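6-O-methylguanine DNA methyltransferase (Enterococcus faecalis, PDB 2B6C) is of unconfirmed function but, as an all-helical member of the AlkD-like family, probably takes part in the repair of alkylated DNA. Local coordinates at residues Tyr71-Ile76 and Trp103-Asp108; Leu159-Ile164 and Met198-Leu203; Arg184-Ser187 and Gln192-Glu195. All coordinates share one frame; numbering follows the deposited sequence.

Overall arrangement
Three contacts illustrate how an all-helical fold is assembled from neighbouring helices. Interaction 1 joins helices 69-81 and 104-120 near the middle of the chain, while interactions 2 and 3 share helix 191-200 toward the C-terminal end. The centre of interaction 1 lies about 28 Å from the centre of each of the others, and its nearest atoms are about 13 Å from interaction 2 and about 11 Å from interaction 3. Interactions 2 and 3, centres about 11 Å apart, touch: CD2 of Leu-160 packs on CZ3 of Trp-193 at 3.7 Å. Interaction 3 is nested in the loop that interaction 2 closes, and its Arg-184 bonds weakly to a sulfate, probably from the crystallisation liquor.

Interaction 1: residues Tyr71-Ile76 and Trp103-Asp108; sequences YQYVAI and WWDSVD
Asp-105 and Ser-106, in the opening turn of helix 104-120, meet Tyr-73 and Ile-76 of helix 69-81 in a small buried contact made of a hydrogen bond and a methyl contact. Trp-103 stands at the N-cap position just before this turn, and the in-plane edge of its indole faces OD1 of Asp-105. The carboxylate of Asp-105 carries the polar part. Its CG sits between the backbone N and the carbonyl carbon (chi1 60°), and OD2 comes in at the edge of the Tyr-73 ring, in the ring plane. OH of Tyr-73 donates to OD2 of Asp-105 at a modelled 2.4 Å, a very short value to be read with caution at 2.1 Å resolution. Ring and carboxylate planes stand 86° apart. OD1 has a salt bridge to Arg-69, also on helix 69-81. The two helices, with a third, 88-94, between them in sequence, lie side by side and run in broadly the same direction, consistent with the stacked HEAT-like repeats of AlkD relatives. At Ser-106 the backbones come nearest, its CA lying 7.0 Å from that of Tyr-73. The hydroxyl turns to the carbonyl oxygen of Lys-101, and the tip of Ile-76 packs on the backbone and CB of Ser-106, its CD1 lying 3.6 Å from O and 4.1 Å from CB of that serine. Val-107, pointing away from segment 71-76, packs against helix 138-146.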
ATOM      1  N   TYR B  71       3.945  15.191 -17.396  1.00 13.85           N
ATOM      2  CA  TYR B  71       2.705  15.396 -16.656  1.00 14.61           C
ATOM      3  C   TYR B  71       1.684  14.291 -16.857  1.00 14.83           C
ATOM      4  O   TYR B  71       0.900  14.023 -15.942  1.00 13.76           O
ATOM      5  CB  TYR B  71       2.100  16.746 -16.983  1.00 14.67           C
ATOM      6  CG  TYR B  71       2.983  17.888 -16.498  1.00 17.35           C
ATOM      7  CD1 TYR B  71       3.230  18.087 -15.116  1.00 16.80           C
ATOM      8  CD2 TYR B  71       3.565  18.767 -17.403  1.00 16.27           C
ATOM      9  CE1 TYR B  71       4.020  19.141 -14.671  1.00 13.67           C
ATOM     10  CE2 TYR B  71       4.385  19.809 -16.967  1.00 14.16           C
ATOM     11  CZ  TYR B  71       4.603  19.990 -15.604  1.00 16.87           C
ATOM     12  OH  TYR B  71       5.412  21.035 -15.205  1.00 18.02           O
ATOM     13  N   GLN B  72       1.692  13.637 -18.029  1.00 14.38           N
ATOM     14  CA  GLN B  72       0.840  12.424 -18.201  1.00 14.71           C
ATOM     15  C   GLN B  72       1.382  11.308 -17.334  1.00 14.59           C
ATOM     16  O   GLN B  72       0.603  10.538 -16.761  1.00 14.77           O
ATOM     17  CB  GLN B  72       0.718  11.937 -19.656  1.00 14.64           C
ATOM     18  CG  GLN B  72      -0.171  12.767 -20.547  1.00 13.01           C
ATOM     19  CD  GLN B  72       0.540  13.945 -21.149  1.00 11.64           C
ATOM     20  OE1 GLN B  72       0.394  15.082 -20.674  1.00 14.23           O
ATOM     21  NE2 GLN B  72       1.289  13.706 -22.211  1.00  8.99           N
ATOM     22  N   TYR B  73       2.712  11.249 -17.194  1.00 14.35           N
ATOM     23  CA  TYR B  73       3.345  10.218 -16.362  1.00 14.31           C
ATOM     24  C   TYR B  73       3.009  10.467 -14.903  1.00 14.76           C
ATOM     25  O   TYR B  73       2.779   9.511 -14.157  1.00 15.40           O
ATOM     26  CB  TYR B  73       4.871  10.189 -16.504  1.00 13.90           C
ATOM     27  CG  TYR B  73       5.422   9.950 -17.901  1.00 13.66           C
ATOM     28  CD1 TYR B  73       4.678   9.263 -18.876  1.00 10.25           C
ATOM     29  CD2 TYR B  73       6.741  10.367 -18.229  1.00 14.32           C
ATOM     30  CE1 TYR B  73       5.193   9.039 -20.137  1.00 10.52           C
ATOM     31  CE2 TYR B  73       7.271  10.154 -19.498  1.00 13.30           C
ATOM     32  CZ  TYR B  73       6.499   9.470 -20.449  1.00 12.69           C
ATOM     33  OH  TYR B  73       7.028   9.224 -21.695  1.00 12.44           O
ATOM     34  N   VAL B  74       3.004  11.757 -14.507  1.00 14.06           N
ATOM     35  CA  VAL B  74       2.526  12.179 -13.201  1.00 13.25           C
ATOM     36  C   VAL B  74       1.073  11.788 -12.970  1.00 12.93           C
ATOM     37  O   VAL B  74       0.766  11.170 -11.951  1.00 13.58           O
ATOM     38  CB  VAL B  74       2.753  13.701 -12.898  1.00 12.58           C
ATOM     39  CG1 VAL B  74       2.048  14.092 -11.574  1.00 11.85           C
ATOM     40  CG2 VAL B  74       4.232  13.998 -12.846  1.00 12.51           C
ATOM     41  N   ALA B  75       0.187  12.102 -13.914  1.00 12.46           N
ATOM     42  CA  ALA B  75      -1.206  11.662 -13.831  1.00 12.52           C
ATOM     43  C   ALA B  75      -1.382  10.148 -13.572  1.00 13.04           C
ATOM     44  O   ALA B  75      -2.168   9.738 -12.706  1.00 12.19           O
ATOM     45  CB  ALA B  75      -2.000  12.078 -15.080  1.00 11.25           C
ATOM     46  N   ILE B  76      -0.673   9.330 -14.335  1.00 13.24           N
ATOM     47  CA  ILE B  76      -0.816   7.862 -14.218  1.00 14.74           C
ATOM     48  C   ILE B  76      -0.230   7.372 -12.884  1.00 14.50           C
ATOM     49  O   ILE B  76      -0.773   6.443 -12.264  1.00 15.50           O
ATOM     50  CB  ILE B  76      -0.208   7.105 -15.436  1.00 14.39           C
ATOM     51  CG1 ILE B  76      -0.868   7.629 -16.721  1.00 15.14           C
ATOM     52  CG2 ILE B  76      -0.453   5.583 -15.274  1.00 14.73           C
ATOM     53  CD1 ILE B  76      -0.243   7.194 -18.087  1.00 14.82           C
ATOM     54  N   TRP B 103       0.615   6.477 -26.807  1.00 13.05           N
ATOM     55  CA  TRP B 103       1.792   5.906 -27.453  1.00 15.13           C
ATOM     56  C   TRP B 103       2.204   4.786 -26.493  1.00 15.58           C
ATOM     57  O   TRP B 103       1.590   4.656 -25.441  1.00 16.66           O
ATOM     58  CB  TRP B 103       2.895   6.967 -27.603  1.00 14.52           C
ATOM     59  CG  TRP B 103       4.052   6.575 -28.491  1.00 15.57           C
ATOM     60  CD1 TRP B 103       5.370   6.500 -28.138  1.00 14.42           C
ATOM     61  CD2 TRP B 103       3.986   6.237 -29.892  1.00 15.46           C
ATOM     62  NE1 TRP B 103       6.134   6.135 -29.236  1.00 16.37           N
ATOM     63  CE2 TRP B 103       5.309   5.993 -30.325  1.00 17.58           C
ATOM     64  CE3 TRP B 103       2.936   6.156 -30.827  1.00 14.62           C
ATOM     65  CZ2 TRP B 103       5.614   5.643 -31.641  1.00 14.14           C
ATOM     66  CZ3 TRP B 103       3.251   5.811 -32.156  1.00 17.88           C
ATOM     67  CH2 TRP B 103       4.575   5.549 -32.532  1.00 16.69           C
ATOM     68  N   TRP B 104       3.232   3.995 -26.798  1.00 15.29           N
ATOM     69  CA  TRP B 104       3.468   2.809 -25.947  1.00 16.14           C
ATOM     70  C   TRP B 104       3.821   3.205 -24.498  1.00 15.12           C
ATOM     71  O   TRP B 104       3.566   2.462 -23.559  1.00 16.65           O
ATOM     72  CB  TRP B 104       4.544   1.895 -26.565  1.00 16.12           C
ATOM     73  CG  TRP B 104       5.913   2.561 -26.662  1.00 17.33           C
ATOM     74  CD1 TRP B 104       6.464   3.167 -27.775  1.00 16.73           C
ATOM     75  CD2 TRP B 104       6.879   2.696 -25.615  1.00 17.02           C
ATOM     76  NE1 TRP B 104       7.712   3.665 -27.474  1.00 15.88           N
ATOM     77  CE2 TRP B 104       7.994   3.395 -26.162  1.00 18.28           C
ATOM     78  CE3 TRP B 104       6.936   2.267 -24.268  1.00 20.01           C
ATOM     79  CZ2 TRP B 104       9.135   3.685 -25.414  1.00 15.40           C
ATOM     80  CZ3 TRP B 104       8.065   2.589 -23.512  1.00 18.91           C
ATOM     81  CH2 TRP B 104       9.154   3.284 -24.094  1.00 17.65           C
ATOM     82  N   ASP B 105       4.403   4.390 -24.320  1.00 15.16           N
ATOM     83  CA  ASP B 105       4.847   4.829 -23.012  1.00 14.16           C
ATOM     84  C   ASP B 105       3.666   5.075 -22.044  1.00 14.49           C
ATOM     85  O   ASP B 105       3.690   4.582 -20.901  1.00 15.47           O
ATOM     86  CB  ASP B 105       5.808   6.033 -23.119  1.00 13.66           C
ATOM     87  CG  ASP B 105       5.185   7.259 -23.793  1.00 12.74           C
ATOM     88  OD1 ASP B 105       4.292   7.108 -24.645  1.00 14.85           O
ATOM     89  OD2 ASP B 105       5.598   8.408 -23.472  1.00 10.83           O
ATOM     90  N   SER B 106       2.648   5.812 -22.487  1.00 12.66           N
ATOM     91  CA  SER B 106       1.448   6.025 -21.649  1.00 13.73           C
ATOM     92  C   SER B 106       0.523   4.810 -21.556  1.00 12.72           C
ATOM     93  O   SER B 106      -0.030   4.543 -20.510  1.00 13.15           O
ATOM     94  CB  SER B 106       0.626   7.243 -22.107  1.00 12.42           C
ATOM     95  OG  SER B 106       0.019   7.003 -23.372  1.00 14.16           O
ATOM     96  N   VAL B 107       0.331   4.101 -22.667  1.00 13.45           N
ATOM     97  CA  VAL B 107      -0.559   2.941 -22.706  1.00 13.06           C
ATOM     98  C   VAL B 107      -0.037   1.795 -21.807  1.00 14.03           C
ATOM     99  O   VAL B 107      -0.836   1.149 -21.096  1.00 15.13           O
ATOM    100  CB  VAL B 107      -0.794   2.455 -24.181  1.00 12.58           C
ATOM    101  CG1 VAL B 107      -1.569   1.128 -24.223  1.00 10.74           C
ATOM    102  CG2 VAL B 107      -1.545   3.535 -24.973  1.00 11.29           C
ATOM    103  N   ASP B 108       1.270   1.544 -21.844  1.00 14.36           N
ATOM    104  CA  ASP B 108       1.885   0.536 -20.988  1.00 14.98           C
ATOM    105  C   ASP B 108       1.835   0.983 -19.534  1.00 15.28           C
ATOM    106  O   ASP B 108       1.659   0.159 -18.655  1.00 15.31           O
ATOM    107  CB  ASP B 108       3.342   0.226 -21.406  1.00 14.64           C
ATOM    108  CG  ASP B 108       3.440  -0.493 -22.751  1.00 15.65           C
ATOM    109  OD1 ASP B 108       2.411  -0.974 -23.283  1.00 15.20           O
ATOM    110  OD2 ASP B 108       4.580  -0.600 -23.294  1.00 17.84           O
TER

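Interaction 2: residues Leu159-Ile164 and Met198-Leu203; sequences LLKKAI and MKELVL
Lys-161 and Glu-200 reach each other because both side chains are drawn out to full length: CG of the lysine lies opposite its backbone N (chi1 180°) with every later torsion extended, and the glutamate starts the same way (chi1 -170°). The two chains cross at about a right angle where they meet, in a salt bridge. NZ of Lys-161 lies 3.2 Å from OE2 of Glu-200, approaching on the syn side of that oxygen and 18° out of the carboxylate plane, while its bond to OE1, at 3.5 Å, is weak. A water also bridges the two side chains, accepting from NZ of Lys-161 at 3.1 Å and donating to OE1 of Glu-200, which adds a second route to the oxygen whose direct bond is weak.

Beside this charged pair lies an apolar cluster of three residues. Ile-164 presents a single methyl, CG2, to two leucines: CD2 of Leu-203 touches it at 3.8 Å and CD1 of Leu-201 at 3.9 Å. Both leucines belong to the segment that follows helix 191-200, Leu-201 being the first residue to leave helical geometry. The contact joins the chain leaving that helix to helix 157-166; Glu-200 is exposed, whereas Ile-164 and Leu-203 are buried. Helix 173-186 backs the apolar part, Ile-164 resting on Ile-179 and Ser-182 and Leu-203 on Leu-183, while Trp-193 and Leu-197 of helix 191-200 pack against Lys-161.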
ATOM      1  N   LEU B 159      -8.921 -16.128 -21.608  1.00 18.51           N
ATOM      2  CA  LEU B 159      -9.008 -14.732 -22.016  1.00 18.58           C
ATOM      3  C   LEU B 159      -7.754 -14.332 -22.783  1.00 18.23           C
ATOM      4  O   LEU B 159      -7.843 -13.681 -23.822  1.00 18.73           O
ATOM      5  CB  LEU B 159      -9.288 -13.813 -20.819  1.00 17.37           C
ATOM      6  CG  LEU B 159     -10.629 -14.053 -20.099  1.00 17.89           C
ATOM      7  CD1 LEU B 159     -10.838 -13.012 -18.993  1.00 17.45           C
ATOM      8  CD2 LEU B 159     -11.813 -14.048 -21.048  1.00 17.82           C
ATOM      9  N   LEU B 160      -6.594 -14.770 -22.289  1.00 18.40           N
ATOM     10  CA  LEU B 160      -5.331 -14.537 -22.963  1.00 18.09           C
ATOM     11  C   LEU B 160      -5.394 -15.104 -24.375  1.00 18.27           C
ATOM     12  O   LEU B 160      -5.124 -14.398 -25.355  1.00 17.89           O
ATOM     13  CB  LEU B 160      -4.150 -15.145 -22.176  1.00 18.58           C
ATOM     14  CG  LEU B 160      -2.756 -15.037 -22.848  1.00 18.42           C
ATOM     15  CD1 LEU B 160      -2.355 -13.579 -23.220  1.00 18.01           C
ATOM     16  CD2 LEU B 160      -1.703 -15.707 -21.988  1.00 17.48           C
ATOM     17  N   LYS B 161      -5.758 -16.382 -24.459  1.00 17.72           N
ATOM     18  CA  LYS B 161      -5.863 -17.076 -25.721  1.00 18.10           C
ATOM     19  C   LYS B 161      -6.833 -16.349 -26.654  1.00 17.11           C
ATOM     20  O   LYS B 161      -6.495 -16.141 -27.819  1.00 16.27           O
ATOM     21  CB  LYS B 161      -6.304 -18.525 -25.506  1.00 17.85           C
ATOM     22  CG  LYS B 161      -6.443 -19.313 -26.803  1.00 20.27           C
ATOM     23  CD  LYS B 161      -6.704 -20.822 -26.544  1.00 20.24           C
ATOM     24  CE  LYS B 161      -6.797 -21.612 -27.863  1.00 22.28           C
ATOM     25  NZ  LYS B 161      -7.279 -23.029 -27.609  1.00 25.15           N
ATOM     26  N   LYS B 162      -8.010 -15.966 -26.141  1.00 16.23           N
ATOM     27  CA  LYS B 162      -9.011 -15.245 -26.945  1.00 16.87           C
ATOM     28  C   LYS B 162      -8.487 -13.953 -27.541  1.00 16.29           C
ATOM     29  O   LYS B 162      -8.692 -13.679 -28.736  1.00 16.76           O
ATOM     30  CB  LYS B 162     -10.293 -14.960 -26.141  1.00 17.10           C
ATOM     31  CG  LYS B 162     -11.438 -14.434 -27.025  1.00 17.71           C
ATOM     32  CD  LYS B 162     -12.767 -14.384 -26.269  1.00 18.44           C
ATOM     33  CE  LYS B 162     -12.800 -13.271 -25.230  1.00 18.27           C
ATOM     34  NZ  LYS B 162     -14.229 -13.002 -24.830  1.00 18.49           N
ATOM     35  N   ALA B 163      -7.784 -13.160 -26.724  1.00 16.28           N
ATOM     36  CA  ALA B 163      -7.186 -11.913 -27.202  1.00 15.87           C
ATOM     37  C   ALA B 163      -6.134 -12.133 -28.277  1.00 16.33           C
ATOM     38  O   ALA B 163      -6.049 -11.343 -29.230  1.00 15.71           O
ATOM     39  CB  ALA B 163      -6.624 -11.072 -26.076  1.00 15.82           C
ATOM     40  N   ILE B 164      -5.334 -13.186 -28.133  1.00 16.27           N
ATOM     41  CA  ILE B 164      -4.288 -13.452 -29.124  1.00 15.44           C
ATOM     42  C   ILE B 164      -4.930 -13.882 -30.440  1.00 15.87           C
ATOM     43  O   ILE B 164      -4.518 -13.414 -31.520  1.00 15.18           O
ATOM     44  CB  ILE B 164      -3.263 -14.503 -28.645  1.00 15.42           C
ATOM     45  CG1 ILE B 164      -2.473 -13.965 -27.457  1.00 13.90           C
ATOM     46  CG2 ILE B 164      -2.316 -14.938 -29.806  1.00 13.95           C
ATOM     47  CD1 ILE B 164      -1.726 -15.008 -26.668  1.00 11.94           C
HETATM   48  N   MSE B 198       1.353 -21.849 -29.199  1.00 18.73           N
HETATM   49  CA  MSE B 198       2.219 -21.411 -30.310  1.00 22.15           C
HETATM   50  C   MSE B 198       2.344 -22.421 -31.438  1.00 20.51           C
HETATM   51  O   MSE B 198       2.732 -22.059 -32.551  1.00 21.39           O
HETATM   52  CB  MSE B 198       3.594 -21.003 -29.799  1.00 21.48           C
HETATM   53  CG  MSE B 198       3.509 -19.797 -28.852  1.00 25.06           C
HETATM   54 SE   MSE B 198       5.281 -19.143 -28.324  0.86 32.10          SE
HETATM   55  CE  MSE B 198       5.700 -18.144 -29.920  1.00 28.75           C
ATOM     56  N   LYS B 199       2.002 -23.675 -31.149  1.00 19.19           N
ATOM     57  CA  LYS B 199       1.994 -24.717 -32.149  1.00 19.40           C
ATOM     58  C   LYS B 199       0.597 -24.854 -32.755  1.00 19.17           C
ATOM     59  O   LYS B 199       0.471 -25.283 -33.892  1.00 18.53           O
ATOM     60  CB  LYS B 199       2.501 -26.045 -31.585  1.00 19.14           C
ATOM     61  CG  LYS B 199       3.919 -25.983 -31.021  1.00 20.91           C
ATOM     62  CD  LYS B 199       4.938 -26.681 -31.899  1.00 23.79           C
ATOM     63  CE  LYS B 199       5.831 -25.732 -32.662  1.00 24.34           C
ATOM     64  NZ  LYS B 199       6.842 -25.021 -31.798  1.00 24.81           N
ATOM     65  N   GLU B 200      -0.426 -24.432 -32.008  1.00 19.28           N
ATOM     66  CA  GLU B 200      -1.818 -24.422 -32.461  1.00 20.43           C
ATOM     67  C   GLU B 200      -2.066 -23.274 -33.434  1.00 19.65           C
ATOM     68  O   GLU B 200      -2.712 -23.450 -34.472  1.00 20.31           O
ATOM     69  CB  GLU B 200      -2.774 -24.258 -31.274  1.00 20.14           C
ATOM     70  CG  GLU B 200      -4.237 -24.477 -31.601  1.00 22.45           C
ATOM     71  CD  GLU B 200      -5.136 -24.367 -30.380  1.00 24.28           C
ATOM     72  OE1 GLU B 200      -4.645 -24.636 -29.248  1.00 28.76           O
ATOM     73  OE2 GLU B 200      -6.336 -24.004 -30.543  1.00 29.21           O
ATOM     74  N   LEU B 201      -1.563 -22.101 -33.083  1.00 17.90           N
ATOM     75  CA  LEU B 201      -1.784 -20.898 -33.860  1.00 17.38           C
ATOM     76  C   LEU B 201      -0.580 -20.602 -34.737  1.00 17.40           C
ATOM     77  O   LEU B 201       0.573 -20.883 -34.348  1.00 18.25           O
ATOM     78  CB  LEU B 201      -2.044 -19.699 -32.925  1.00 16.50           C
ATOM     79  CG  LEU B 201      -3.180 -19.819 -31.885  1.00 16.38           C
ATOM     80  CD1 LEU B 201      -3.388 -18.474 -31.114  1.00 13.60           C
ATOM     81  CD2 LEU B 201      -4.493 -20.304 -32.541  1.00 15.64           C
ATOM     82  N   VAL B 202      -0.829 -20.032 -35.910  1.00 16.56           N
ATOM     83  CA  VAL B 202       0.269 -19.492 -36.724  1.00 16.00           C
ATOM     84  C   VAL B 202       0.465 -18.003 -36.408  1.00 15.66           C
ATOM     85  O   VAL B 202      -0.264 -17.136 -36.894  1.00 13.99           O
ATOM     86  CB  VAL B 202       0.079 -19.767 -38.234  1.00 16.32           C
ATOM     87  CG1 VAL B 202       1.182 -19.086 -39.077  1.00 18.70           C
ATOM     88  CG2 VAL B 202       0.082 -21.289 -38.486  1.00 16.75           C
ATOM     89  N   LEU B 203       1.453 -17.736 -35.560  1.00 15.75           N
ATOM     90  CA  LEU B 203       1.737 -16.399 -35.066  1.00 16.28           C
ATOM     91  C   LEU B 203       2.707 -15.680 -35.989  1.00 16.37           C
ATOM     92  O   LEU B 203       3.424 -16.321 -36.725  1.00 17.40           O
ATOM     93  CB  LEU B 203       2.314 -16.464 -33.648  1.00 14.85           C
ATOM     94  CG  LEU B 203       1.413 -17.031 -32.561  1.00 18.04           C
ATOM     95  CD1 LEU B 203       2.207 -17.133 -31.237  1.00 17.47           C
ATOM     96  CD2 LEU B 203       0.088 -16.227 -32.406  1.00 14.71           C
TER
HETATM   97  O   HOH W   1      -4.318 -23.649 -26.922  1.00 43.86           O

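Interaction 3: residues Arg184-Ser187 and Gln192-Glu195; sequences RQYS and QWVE. With SO4 (sulfate ion), chain J.
Ser-187 and Val-194 bring the two backbones to within 5.6 Å, CA to CA, across the short turn that links helix 173-186 to helix 191-200 as a helical hairpin. One part of the side-chain contact is aromatic, the other is built on Val-194. With CG of Tyr-186 swung opposite its backbone N (chi1 -168°), the ring points an edge at the face of Trp-193 in an offset edge-to-face pair, the phenol and the six-membered indole ring having centroids 5.2 Å apart and planes at 72°. CE2 of Tyr-186 meets CE3 of Trp-193 at 3.4 Å, over the face but toward its rim. The phenol OH goes elsewhere, to a hydrogen bond with Gln-157 at the start of helix 157-166.

Val-194 fills the crook of the turn with one methyl: its CG2 lies 3.5 Å from the backbone N of Ser-187 and 3.8 Å from CD2 of Tyr-186. OG of Ser-187 turns back along the chain and donates to O of Arg-184 at 2.6 Å, tilted from the carbonyl plane.

Arg-184 extends away from the hairpin to a sulfate, probably from the crystallisation liquor. Its NE reaches sulfate O2 at 2.8 Å in a weak, bent bond and O4 at 3.4 Å, also weak, though nearly straight (173°); Tyr-214 OH also binds the ion and Glu-210 pairs with NH1. The chemistry therefore separates two roles: aromatic and methyl contacts close the hairpin, while its outward arginine offers an anion site that could conceivably accept a phosphate, though no such ligand is established here.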
ATOM      1  N   ARG B 184       5.750 -14.518 -23.833  1.00 14.92           N
ATOM      2  CA  ARG B 184       7.006 -14.478 -23.097  1.00 16.36           C
ATOM      3  C   ARG B 184       6.814 -14.491 -21.576  1.00 16.45           C
ATOM      4  O   ARG B 184       7.390 -15.341 -20.896  1.00 16.06           O
ATOM      5  CB  ARG B 184       7.822 -13.258 -23.518  1.00 17.13           C
ATOM      6  CG  ARG B 184       9.207 -13.148 -22.954  1.00 19.01           C
ATOM      7  CD  ARG B 184       9.721 -11.861 -23.487  1.00 23.81           C
ATOM      8  NE  ARG B 184      11.138 -11.652 -23.314  1.00 28.49           N
ATOM      9  CZ  ARG B 184      12.039 -11.587 -24.294  1.00 29.25           C
ATOM     10  NH1 ARG B 184      11.719 -11.807 -25.564  1.00 30.74           N
ATOM     11  NH2 ARG B 184      13.295 -11.343 -23.982  1.00 29.86           N
ATOM     12  N   GLN B 185       5.993 -13.579 -21.061  1.00 16.63           N
ATOM     13  CA  GLN B 185       5.733 -13.492 -19.614  1.00 16.60           C
ATOM     14  C   GLN B 185       5.035 -14.721 -19.070  1.00 16.50           C
ATOM     15  O   GLN B 185       5.423 -15.262 -18.005  1.00 15.95           O
ATOM     16  CB  GLN B 185       4.860 -12.265 -19.290  1.00 17.84           C
ATOM     17  CG  GLN B 185       5.624 -10.933 -19.262  1.00 18.06           C
ATOM     18  CD  GLN B 185       6.759 -10.962 -18.247  1.00 21.78           C
ATOM     19  OE1 GLN B 185       7.927 -10.933 -18.618  1.00 23.41           O
ATOM     20  NE2 GLN B 185       6.410 -10.996 -16.954  1.00 22.46           N
ATOM     21  N   TYR B 186       3.971 -15.138 -19.758  1.00 15.73           N
ATOM     22  CA  TYR B 186       3.234 -16.295 -19.285  1.00 16.09           C
ATOM     23  C   TYR B 186       4.059 -17.600 -19.339  1.00 15.66           C
ATOM     24  O   TYR B 186       3.886 -18.478 -18.472  1.00 16.18           O
ATOM     25  CB  TYR B 186       1.872 -16.426 -19.963  1.00 16.66           C
ATOM     26  CG  TYR B 186       0.998 -17.447 -19.288  1.00 17.49           C
ATOM     27  CD1 TYR B 186       0.847 -17.442 -17.883  1.00 16.44           C
ATOM     28  CD2 TYR B 186       0.318 -18.421 -20.038  1.00 16.15           C
ATOM     29  CE1 TYR B 186       0.059 -18.391 -17.242  1.00 18.02           C
ATOM     30  CE2 TYR B 186      -0.487 -19.390 -19.396  1.00 18.08           C
ATOM     31  CZ  TYR B 186      -0.610 -19.356 -18.001  1.00 17.29           C
ATOM     32  OH  TYR B 186      -1.389 -20.292 -17.368  1.00 19.85           O
ATOM     33  N   SER B 187       4.983 -17.715 -20.295  1.00 13.91           N
ATOM     34  CA  SER B 187       5.873 -18.901 -20.344  1.00 13.70           C
ATOM     35  C   SER B 187       6.740 -19.094 -19.100  1.00 13.09           C
ATOM     36  O   SER B 187       7.270 -20.185 -18.860  1.00 11.13           O
ATOM     37  CB  SER B 187       6.774 -18.875 -21.581  1.00 12.46           C
ATOM     38  OG  SER B 187       7.785 -17.892 -21.428  1.00 14.39           O
ATOM     39  N   GLN B 192       4.476 -25.124 -20.897  1.00 14.55           N
ATOM     40  CA  GLN B 192       3.687 -26.116 -21.689  1.00 14.73           C
ATOM     41  C   GLN B 192       2.492 -25.441 -22.413  1.00 14.56           C
ATOM     42  O   GLN B 192       2.339 -25.591 -23.637  1.00 13.49           O
ATOM     43  CB  GLN B 192       3.206 -27.341 -20.876  1.00 14.66           C
ATOM     44  CG  GLN B 192       2.170 -28.206 -21.670  1.00 15.15           C
ATOM     45  CD  GLN B 192       1.617 -29.470 -20.985  1.00 16.25           C
ATOM     46  OE1 GLN B 192       2.196 -30.033 -20.037  1.00 17.55           O
ATOM     47  NE2 GLN B 192       0.476 -29.942 -21.504  1.00 17.70           N
ATOM     48  N   TRP B 193       1.641 -24.739 -21.654  1.00 13.86           N
ATOM     49  CA  TRP B 193       0.521 -24.013 -22.248  1.00 13.96           C
ATOM     50  C   TRP B 193       1.000 -23.052 -23.352  1.00 14.50           C
ATOM     51  O   TRP B 193       0.407 -23.012 -24.429  1.00 14.66           O
ATOM     52  CB  TRP B 193      -0.307 -23.263 -21.163  1.00 15.17           C
ATOM     53  CG  TRP B 193      -1.567 -22.639 -21.685  1.00 14.05           C
ATOM     54  CD1 TRP B 193      -2.807 -23.186 -21.657  1.00 15.60           C
ATOM     55  CD2 TRP B 193      -1.706 -21.357 -22.324  1.00 14.95           C
ATOM     56  NE1 TRP B 193      -3.718 -22.335 -22.235  1.00 16.07           N
ATOM     57  CE2 TRP B 193      -3.072 -21.201 -22.650  1.00 17.58           C
ATOM     58  CE3 TRP B 193      -0.810 -20.332 -22.658  1.00 14.47           C
ATOM     59  CZ2 TRP B 193      -3.578 -20.050 -23.292  1.00 17.14           C
ATOM     60  CZ3 TRP B 193      -1.316 -19.175 -23.288  1.00 15.50           C
ATOM     61  CH2 TRP B 193      -2.693 -19.048 -23.589  1.00 14.61           C
ATOM     62  N   VAL B 194       2.067 -22.288 -23.102  1.00 14.25           N
ATOM     63  CA  VAL B 194       2.591 -21.396 -24.140  1.00 15.36           C
ATOM     64  C   VAL B 194       3.060 -22.175 -25.390  1.00 15.58           C
ATOM     65  O   VAL B 194       2.720 -21.770 -26.518  1.00 16.49           O
ATOM     66  CB  VAL B 194       3.646 -20.360 -23.602  1.00 15.47           C
ATOM     67  CG1 VAL B 194       4.212 -19.497 -24.738  1.00 15.78           C
ATOM     68  CG2 VAL B 194       2.991 -19.454 -22.541  1.00 14.66           C
ATOM     69  N   GLU B 195       3.787 -23.279 -25.193  1.00 15.47           N
ATOM     70  CA  GLU B 195       4.228 -24.202 -26.260  0.50 15.72           C
ATOM     71  C   GLU B 195       3.049 -24.674 -27.124  1.00 15.83           C
ATOM     72  O   GLU B 195       3.086 -24.622 -28.344  1.00 15.47           O
ATOM     73  CB  GLU B 195       4.893 -25.451 -25.644  0.50 15.96           C
ATOM     74  CG  GLU B 195       6.300 -25.297 -25.020  0.50 16.80           C
ATOM     75  CD  GLU B 195       7.373 -26.014 -25.820  0.50 16.99           C
ATOM     76  OE1 GLU B 195       8.515 -26.173 -25.333  0.50 18.21           O
ATOM     77  OE2 GLU B 195       7.072 -26.423 -26.957  0.50 17.96           O
TER
HETATM   78  S   SO4 J 403      12.466 -10.127 -20.208  1.00 60.46           S
HETATM   79  O1  SO4 J 403      13.798  -9.811 -19.723  1.00 60.36           O
HETATM   80  O2  SO4 J 403      12.353  -9.731 -21.609  1.00 61.07           O
HETATM   81  O3  SO4 J 403      11.512  -9.353 -19.421  1.00 61.09           O
HETATM   82  O4  SO4 J 403      12.190 -11.557 -20.101  1.00 60.21           O